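Local atomic coordinates of protease Do-like 2, chloroplastic (Arabidopsis thaliana, PDB entry 4FLN), a protein that acts as a chloroplast serine protease, making the primary cleavage in the photodamaged D1 protein of plant photosystem II. Residues V152-Y157 against G202-D207; E210-A215 against G228-T233; A49-Y54 against A78-D83. All blocks are in the same frame, centred on the assembly; numbering follows the deposited sequence.

Contacts 1 and 2 belong to the second beta barrel of the chymotrypsin-like protease domain, contact 3 to the first. Contacts 1 and 2 share a sheet: A204 O and I212 N are 2.6 Å apart and probably hydrogen-bonded, and the contact centres lie about 8 Å apart. Contact 3 is about 12 Å from contact 1 and 14 Å from contact 2, centre to centre, and meets them across the barrel interface, where Y157 OH bonds V50 O and V214 CG2 packs 3.7 Å from F79 CZ. The likely charge-relay residues are near: the side chain of A215 lies about 4 Å from that of S200, and that of I231 about 5 Å from that of D122.

Contact 1 (V152-Y157 against G202-D207); sequences VTVVGY and GPAFND
V152-Y157 and G202-D207 pair as antiparallel strands, with T153 opposite F205 as a hydrogen-bonded pair and V154 opposite A204 as a non-hydrogen-bonded one. Three backbone hydrogen bonds join them. T153 N donates to F205 O at 3.2 Å, F205 N returns a bond to T153 O, and V155 N reaches P203 O at 3.0 Å, nearly in line with the carbonyl. CA-H...O contacts fill in between, such as V152 CA to F205 O.

The apolar contacts divide between two faces. On one, A204 CB meets both V152 CG1, at 4.0 Å, and V154 CG2, at 4.1 Å. On the other, the F205 ring receives V155 CG2 at its edge, in plane, 3.8 Å from CE2. V155 sets CG1 anti to its backbone N (chi1 176°), which leaves CG2 turned to the ring, while its CB faces P203 CG at 4.2 Å. Replacing P203 by an alanine removes the ring and would probably open a gap beside V155 CB and V50 of the first barrel. T153 OG1 comes within 3.6 Å of F205 CB, its side chain slanting across that of F205.

Strands 151-156 and 203-205 are the first and last of the six in the sheet, and their pairing closes the second barrel. Strand 165-178 bonds the far edge of 151-156, V171 and T167 touch V152 and V154, L140 meets F205, and V50 and F79 lie on P203.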
loop_
_atom_site.group_PDB
_atom_site.type_symbol
_atom_site.label_atom_id
_atom_site.label_comp_id
_atom_site.label_asym_id
_atom_site.label_seq_id
_atom_site.Cartn_x
_atom_site.Cartn_y
_atom_site.Cartn_z
ATOM N N VAL B 152 -29.884 25.686 -4.530
ATOM C CA VAL B 152 -28.833 26.441 -3.849
ATOM C C VAL B 152 -27.636 26.678 -4.768
ATOM O O VAL B 152 -27.302 25.831 -5.592
ATOM C CB VAL B 152 -28.322 25.718 -2.587
ATOM C CG1 VAL B 152 -27.479 26.668 -1.737
ATOM C CG2 VAL B 152 -29.467 25.205 -1.780
ATOM N N THR B 153 -26.998 27.834 -4.641
ATOM C CA THR B 153 -25.696 28.021 -5.265
ATOM C C THR B 153 -24.710 28.513 -4.217
ATOM O O THR B 153 -25.040 29.363 -3.382
ATOM C CB THR B 153 -25.701 28.993 -6.481
ATOM O OG1 THR B 153 -25.809 30.343 -6.024
ATOM C CG2 THR B 153 -26.841 28.693 -7.424
ATOM N N VAL B 154 -23.506 27.952 -4.266
ATOM C CA VAL B 154 -22.418 28.328 -3.384
ATOM C C VAL B 154 -21.430 29.158 -4.191
ATOM O O VAL B 154 -21.058 28.771 -5.296
ATOM C CB VAL B 154 -21.730 27.066 -2.847
ATOM C CG1 VAL B 154 -20.328 27.363 -2.321
ATOM C CG2 VAL B 154 -22.597 26.408 -1.794
ATOM N N VAL B 155 -21.020 30.300 -3.647
ATOM C CA VAL B 155 -20.067 31.189 -4.310
ATOM C C VAL B 155 -18.792 31.391 -3.490
ATOM O O VAL B 155 -18.846 31.670 -2.290
ATOM C CB VAL B 155 -20.699 32.562 -4.583
ATOM C CG1 VAL B 155 -19.685 33.503 -5.183
ATOM C CG2 VAL B 155 -21.892 32.410 -5.514
ATOM N N GLY B 156 -17.641 31.266 -4.139
ATOM C CA GLY B 156 -16.376 31.376 -3.439
ATOM C C GLY B 156 -15.161 31.434 -4.342
ATOM O O GLY B 156 -15.276 31.487 -5.564
ATOM N N TYR B 157 -13.984 31.428 -3.735
ATOM C CA TYR B 157 -12.751 31.491 -4.498
ATOM C C TYR B 157 -11.953 30.204 -4.364
ATOM O O TYR B 157 -11.356 29.952 -3.324
ATOM C CB TYR B 157 -11.911 32.685 -4.046
ATOM C CG TYR B 157 -12.582 34.008 -4.323
ATOM C CD1 TYR B 157 -12.309 34.714 -5.484
ATOM C CD2 TYR B 157 -13.504 34.539 -3.436
ATOM C CE1 TYR B 157 -12.930 35.915 -5.751
ATOM C CE2 TYR B 157 -14.131 35.741 -3.694
ATOM C CZ TYR B 157 -13.841 36.425 -4.855
ATOM O OH TYR B 157 -14.454 37.630 -5.121
ATOM N N GLY B 202 -17.423 31.495 1.860
ATOM C CA GLY B 202 -18.347 32.298 1.081
ATOM C C GLY B 202 -19.814 31.913 1.263
ATOM O O GLY B 202 -20.136 30.960 1.980
ATOM N N PRO B 203 -20.723 32.673 0.631
ATOM C CA PRO B 203 -22.178 32.539 0.790
ATOM C C PRO B 203 -22.817 31.372 0.024
ATOM O O PRO B 203 -22.359 31.002 -1.058
ATOM C CB PRO B 203 -22.701 33.865 0.228
ATOM C CG PRO B 203 -21.727 34.188 -0.865
ATOM C CD PRO B 203 -20.377 33.663 -0.408
ATOM N N ALA B 204 -23.882 30.813 0.597
ATOM C CA ALA B 204 -24.777 29.896 -0.112
ATOM C C ALA B 204 -26.123 30.587 -0.374
ATOM O O ALA B 204 -26.775 31.044 0.565
ATOM C CB ALA B 204 -24.975 28.654 0.693
ATOM N N PHE B 205 -26.537 30.654 -1.643
ATOM C CA PHE B 205 -27.680 31.480 -2.067
ATOM C C PHE B 205 -28.979 30.735 -2.396
ATOM O O PHE B 205 -28.955 29.614 -2.897
ATOM C CB PHE B 205 -27.328 32.267 -3.331
ATOM C CG PHE B 205 -26.423 33.439 -3.108
ATOM C CD1 PHE B 205 -26.898 34.599 -2.525
ATOM C CD2 PHE B 205 -25.103 33.401 -3.539
ATOM C CE1 PHE B 205 -26.064 35.692 -2.347
ATOM C CE2 PHE B 205 -24.265 34.490 -3.365
ATOM C CZ PHE B 205 -24.746 35.637 -2.770
ATOM N N ASN B 206 -30.101 31.414 -2.160
ATOM C CA ASN B 206 -31.407 31.047 -2.707
ATOM C C ASN B 206 -31.388 31.276 -4.187
ATOM O O ASN B 206 -30.381 31.687 -4.749
ATOM C CB ASN B 206 -32.473 32.027 -2.235
ATOM C CG ASN B 206 -32.936 31.765 -0.853
ATOM O OD1 ASN B 206 -33.131 32.696 -0.078
ATOM N ND2 ASN B 206 -33.134 30.494 -0.522
ATOM N N ASP B 207 -32.525 31.049 -4.824
ATOM C CA ASP B 207 -32.715 31.558 -6.171
ATOM C C ASP B 207 -33.264 32.988 -6.104
ATOM O O ASP B 207 -33.408 33.659 -7.126
ATOM C CB ASP B 207 -33.622 30.643 -6.999
ATOM C CG ASP B 207 -34.888 30.260 -6.265
ATOM O OD1 ASP B 207 -35.378 31.074 -5.453
ATOM O OD2 ASP B 207 -35.390 29.138 -6.498
#

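Contact 2 (E210-A215 against G228-T233); sequences ECIGVA and GYVIPT
V214 pairs with I231 through its flat carbonyl group: I231 N lies in the carbonyl plane of V214, 2.7 Å from its O, while V230 CA comes to the same oxygen at 3.2 Å as a CA-H...O contact. The two strands form a beta hairpin, 211-216 with 228-232, in the second barrel of the chymotrypsin-like fold. V214 N bonds back to I231 O, completing a hydrogen-bonded pair, although the position of that oxygen is less certain.

The strands cross at 122°, well away from straight antiparallel, and side chains of V214 and I231 share one face, CB to CB 4.3 Å, with F79 of the first barrel also touching V214. On the other face V230, paired with A215, lays CG1 against the V214 backbone, 3.4 Å from its O, and also touches I189 and A204. G213 and P232 form a non-hydrogen-bonded pair, CA to CA 4.1 Å, their side-chain directions diverging. The G213 backbone angles would jam a CB against the carbonyl O of I212, so a glycine is called for there. P232 is the N-cap of helix 233-246; the first residue of that helix, T233, sends a weak hydrogen bond from its N to I212 O at 3.3 Å, while its hydroxyl is engaged by G143 O.

I212 carries CG1 between its backbone N and carbonyl carbon (chi1 53°), and its side chain crosses that of V230 at about a right angle, CD1 to CG1 4.1 Å.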
loop_
_atom_site.group_PDB
_atom_site.type_symbol
_atom_site.label_atom_id
_atom_site.label_comp_id
_atom_site.label_asym_id
_atom_site.label_seq_id
_atom_site.Cartn_x
_atom_site.Cartn_y
_atom_site.Cartn_z
ATOM N N GLU B 210 -30.941 35.682 -1.654
ATOM C CA GLU B 210 -30.667 35.770 -0.225
ATOM C C GLU B 210 -29.635 34.717 0.131
ATOM O O GLU B 210 -29.593 33.647 -0.471
ATOM C CB GLU B 210 -31.935 35.546 0.598
ATOM C CG GLU B 210 -33.116 36.402 0.178
ATOM C CD GLU B 210 -34.354 36.159 1.023
ATOM O OE1 GLU B 210 -34.866 35.019 1.025
ATOM O OE2 GLU B 210 -34.820 37.115 1.683
ATOM N N CYS B 211 -28.790 35.022 1.106
ATOM C CA CYS B 211 -27.815 34.052 1.584
ATOM C C CYS B 211 -28.468 33.147 2.618
ATOM O O CYS B 211 -29.034 33.624 3.600
ATOM C CB CYS B 211 -26.618 34.764 2.190
ATOM S SG CYS B 211 -25.704 33.760 3.338
ATOM N N ILE B 212 -28.430 31.844 2.372
ATOM C CA ILE B 212 -29.059 30.885 3.275
ATOM C C ILE B 212 -28.108 30.209 4.254
ATOM O O ILE B 212 -28.505 29.290 4.966
ATOM C CB ILE B 212 -29.917 29.854 2.531
ATOM C CG1 ILE B 212 -29.107 29.172 1.428
ATOM C CG2 ILE B 212 -31.173 30.530 1.993
ATOM C CD1 ILE B 212 -28.159 28.119 1.944
ATOM N N GLY B 213 -26.853 30.646 4.263
ATOM C CA GLY B 213 -25.865 30.103 5.178
ATOM C C GLY B 213 -24.449 30.320 4.687
ATOM O O GLY B 213 -24.226 31.067 3.741
ATOM N N VAL B 214 -23.487 29.667 5.329
ATOM C CA VAL B 214 -22.081 29.816 4.964
ATOM C C VAL B 214 -21.532 28.464 4.540
ATOM O O VAL B 214 -21.817 27.456 5.184
ATOM C CB VAL B 214 -21.260 30.360 6.153
ATOM C CG1 VAL B 214 -19.761 30.316 5.864
ATOM C CG2 VAL B 214 -21.702 31.767 6.490
ATOM N N ALA B 215 -20.760 28.431 3.457
ATOM C CA ALA B 215 -20.194 27.165 2.986
ATOM C C ALA B 215 -19.121 26.702 3.950
ATOM O O ALA B 215 -18.453 27.522 4.567
ATOM C CB ALA B 215 -19.628 27.291 1.575
ATOM N N GLY B 228 -21.771 18.899 -0.331
ATOM C CA GLY B 228 -21.248 20.073 0.333
ATOM C C GLY B 228 -22.024 20.397 1.589
ATOM O O GLY B 228 -23.201 20.050 1.701
ATOM N N TYR B 229 -21.367 21.077 2.524
ATOM C CA TYR B 229 -21.994 21.452 3.789
ATOM C C TYR B 229 -22.182 22.953 3.946
ATOM O O TYR B 229 -21.385 23.755 3.463
ATOM C CB TYR B 229 -21.189 20.905 4.956
ATOM C CG TYR B 229 -21.172 19.408 4.971
ATOM C CD1 TYR B 229 -22.196 18.693 5.583
ATOM C CD2 TYR B 229 -20.150 18.704 4.355
ATOM C CE1 TYR B 229 -22.195 17.314 5.592
ATOM C CE2 TYR B 229 -20.138 17.328 4.360
ATOM C CZ TYR B 229 -21.164 16.638 4.979
ATOM O OH TYR B 229 -21.153 15.266 4.984
ATOM N N VAL B 230 -23.251 23.331 4.629
ATOM C CA VAL B 230 -23.541 24.741 4.834
ATOM C C VAL B 230 -24.003 25.026 6.250
ATOM O O VAL B 230 -24.975 24.446 6.723
ATOM C CB VAL B 230 -24.621 25.250 3.859
ATOM C CG1 VAL B 230 -24.950 26.707 4.156
ATOM C CG2 VAL B 230 -24.163 25.076 2.418
ATOM N N ILE B 231 -23.309 25.933 6.919
ATOM C CA ILE B 231 -23.794 26.466 8.178
ATOM C C ILE B 231 -25.008 27.356 7.905
ATOM O O ILE B 231 -24.882 28.384 7.236
ATOM C CB ILE B 231 -22.700 27.285 8.846
ATOM C CG1 ILE B 231 -21.459 26.411 9.037
ATOM C CG2 ILE B 231 -23.198 27.849 10.171
ATOM C CD1 ILE B 231 -20.146 27.143 8.958
ATOM N N PRO B 232 -26.194 26.958 8.404
ATOM C CA PRO B 232 -27.419 27.712 8.092
ATOM C C PRO B 232 -27.517 29.082 8.766
ATOM O O PRO B 232 -26.818 29.373 9.751
ATOM C CB PRO B 232 -28.546 26.797 8.594
ATOM C CG PRO B 232 -27.898 25.883 9.573
ATOM C CD PRO B 232 -26.488 25.692 9.100
ATOM N N THR B 233 -28.398 29.910 8.212
ATOM C CA THR B 233 -28.694 31.236 8.735
ATOM C C THR B 233 -28.984 31.245 10.232
ATOM O O THR B 233 -28.515 32.125 10.954
ATOM C CB THR B 233 -29.909 31.833 8.013
ATOM O OG1 THR B 233 -29.566 32.071 6.653
ATOM C CG2 THR B 233 -30.339 33.148 8.655
#

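Contact 3 (A49-Y54 against A78-D83); sequences AVVKVY and AFMIGD
A78 and V51 form the tightly joined part of this contact between the first two strands, 50-57 and 72-82, of the N-terminal barrel in the chymotrypsin-like fold. They are an antiparallel hydrogen-bonded pair: V51 N donates to A78 O at 2.6 Å and A78 N to V51 O at 2.9 Å, both donors tilted 27° from the carbonyl plane. Next along, M80 N bonds A49 O at 2.9 Å, with the F79 CA in CA-H...O contact with the same oxygen.

The buried side chains gather around A78. V53 brings CG2 against A78 CB at 3.5 Å; CG1 is anti to the V53 backbone N (chi1 174°), leaving CG2 beside that N to meet A78. V50 CG1 flanks A78 O at 3.6 Å, on the face that V50 shares with F79. F79 itself keeps only CB near the partner strand, 3.4 Å from A49 O. Its CG lies between the backbone N and carbonyl carbon (chi1 56°), and the ring is led away from strand 50-57 into the barrel interface, against P203, C211 and V214, with L87 also touching F79.

At the V53 end the pairing continues to G76, while Y54 faces K109 in a cation-pi contact. The loose side is the opposite one, beyond A49, where I81, G82 and D83 leave strand 50-57 behind, D83 ending in solvent. M80, flanked by A137 and L86, carries an extended chain: its CG passes A49 O, and its terminal CE lies a loose 4.4 Å from V51 CG2.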
loop_
_atom_site.group_PDB
_atom_site.type_symbol
_atom_site.label_atom_id
_atom_site.label_comp_id
_atom_site.label_asym_id
_atom_site.label_seq_id
_atom_site.Cartn_x
_atom_site.Cartn_y
_atom_site.Cartn_z
ATOM N N ALA B 49 -20.394 40.921 -3.659
ATOM C CA ALA B 49 -20.387 40.971 -2.209
ATOM C C ALA B 49 -19.458 39.915 -1.632
ATOM O O ALA B 49 -19.190 39.911 -0.434
ATOM C CB ALA B 49 -21.788 40.779 -1.679
ATOM N N VAL B 50 -18.978 39.014 -2.488
ATOM C CA VAL B 50 -18.113 37.920 -2.050
ATOM C C VAL B 50 -16.665 38.357 -2.137
ATOM O O VAL B 50 -16.275 39.052 -3.071
ATOM C CB VAL B 50 -18.311 36.633 -2.888
ATOM C CG1 VAL B 50 -17.506 35.480 -2.309
ATOM C CG2 VAL B 50 -19.767 36.263 -2.948
ATOM N N VAL B 51 -15.874 37.940 -1.157
ATOM C CA VAL B 51 -14.494 38.387 -1.019
ATOM C C VAL B 51 -13.551 37.194 -0.876
ATOM O O VAL B 51 -13.930 36.160 -0.328
ATOM C CB VAL B 51 -14.362 39.311 0.216
ATOM C CG1 VAL B 51 -12.965 39.266 0.783
ATOM C CG2 VAL B 51 -14.781 40.732 -0.125
ATOM N N LYS B 52 -12.329 37.329 -1.379
ATOM C CA LYS B 52 -11.319 36.296 -1.183
ATOM C C LYS B 52 -10.496 36.607 0.068
ATOM O O LYS B 52 -10.208 37.773 0.365
ATOM C CB LYS B 52 -10.421 36.155 -2.419
ATOM C CG LYS B 52 -9.378 35.037 -2.308
ATOM C CD LYS B 52 -8.753 34.694 -3.656
ATOM C CE LYS B 52 -7.858 33.459 -3.554
ATOM N NZ LYS B 52 -7.516 32.848 -4.875
ATOM N N VAL B 53 -10.128 35.566 0.807
ATOM C CA VAL B 53 -9.481 35.743 2.104
ATOM C C VAL B 53 -8.083 35.169 2.125
ATOM O O VAL B 53 -7.898 33.968 1.932
ATOM C CB VAL B 53 -10.280 35.045 3.232
ATOM C CG1 VAL B 53 -9.523 35.107 4.540
ATOM C CG2 VAL B 53 -11.659 35.667 3.374
ATOM N N TYR B 54 -7.099 36.028 2.367
ATOM C CA TYR B 54 -5.726 35.567 2.553
ATOM C C TYR B 54 -5.363 35.668 4.023
ATOM O O TYR B 54 -5.567 36.709 4.658
ATOM C CB TYR B 54 -4.746 36.399 1.733
ATOM C CG TYR B 54 -5.033 36.436 0.256
ATOM C CD1 TYR B 54 -4.255 35.719 -0.639
ATOM C CD2 TYR B 54 -6.074 37.198 -0.249
ATOM C CE1 TYR B 54 -4.510 35.761 -1.999
ATOM C CE2 TYR B 54 -6.340 37.243 -1.606
ATOM C CZ TYR B 54 -5.554 36.525 -2.477
ATOM O OH TYR B 54 -5.815 36.572 -3.830
ATOM N N ALA B 78 -15.056 34.931 2.081
ATOM C CA ALA B 78 -15.881 35.710 2.991
ATOM C C ALA B 78 -16.849 36.575 2.185
ATOM O O ALA B 78 -16.712 36.690 0.966
ATOM C CB ALA B 78 -15.013 36.560 3.909
ATOM N N PHE B 79 -17.840 37.159 2.851
ATOM C CA PHE B 79 -18.788 38.023 2.157
ATOM C C PHE B 79 -19.343 39.115 3.051
ATOM O O PHE B 79 -19.343 38.992 4.272
ATOM C CB PHE B 79 -19.931 37.203 1.553
ATOM C CG PHE B 79 -20.666 36.354 2.549
ATOM C CD1 PHE B 79 -20.178 35.107 2.914
ATOM C CD2 PHE B 79 -21.859 36.788 3.105
ATOM C CE1 PHE B 79 -20.863 34.317 3.825
ATOM C CE2 PHE B 79 -22.547 35.999 4.017
ATOM C CZ PHE B 79 -22.047 34.767 4.376
ATOM N N MET B 80 -19.832 40.177 2.425
ATOM C CA MET B 80 -20.369 41.319 3.147
ATOM C C MET B 80 -21.779 41.030 3.642
ATOM O O MET B 80 -22.688 40.781 2.848
ATOM C CB MET B 80 -20.391 42.542 2.232
ATOM C CG MET B 80 -19.046 42.858 1.601
ATOM S SD MET B 80 -19.147 44.157 0.361
ATOM C CE MET B 80 -17.444 44.249 -0.186
ATOM N N ILE B 81 -21.946 41.057 4.961
ATOM C CA ILE B 81 -23.246 40.839 5.585
ATOM C C ILE B 81 -23.942 42.127 5.992
ATOM O O ILE B 81 -25.030 42.093 6.560
ATOM C CB ILE B 81 -23.128 39.951 6.811
ATOM C CG1 ILE B 81 -22.135 40.553 7.803
ATOM C CG2 ILE B 81 -22.688 38.566 6.401
ATOM C CD1 ILE B 81 -21.904 39.678 9.000
ATOM N N GLY B 82 -23.314 43.259 5.702
ATOM C CA GLY B 82 -23.860 44.543 6.105
ATOM C C GLY B 82 -23.069 45.182 7.229
ATOM O O GLY B 82 -22.165 44.564 7.795
ATOM N N ASP B 83 -23.423 46.422 7.556
ATOM C CA ASP B 83 -22.590 47.260 8.409
ATOM C C ASP B 83 -21.207 47.341 7.791
ATOM O O ASP B 83 -21.067 47.433 6.567
ATOM C CB ASP B 83 -22.484 46.690 9.823
ATOM C CG ASP B 83 -23.699 46.999 10.669
ATOM O OD1 ASP B 83 -24.828 46.976 10.128
ATOM O OD2 ASP B 83 -23.522 47.270 11.877
#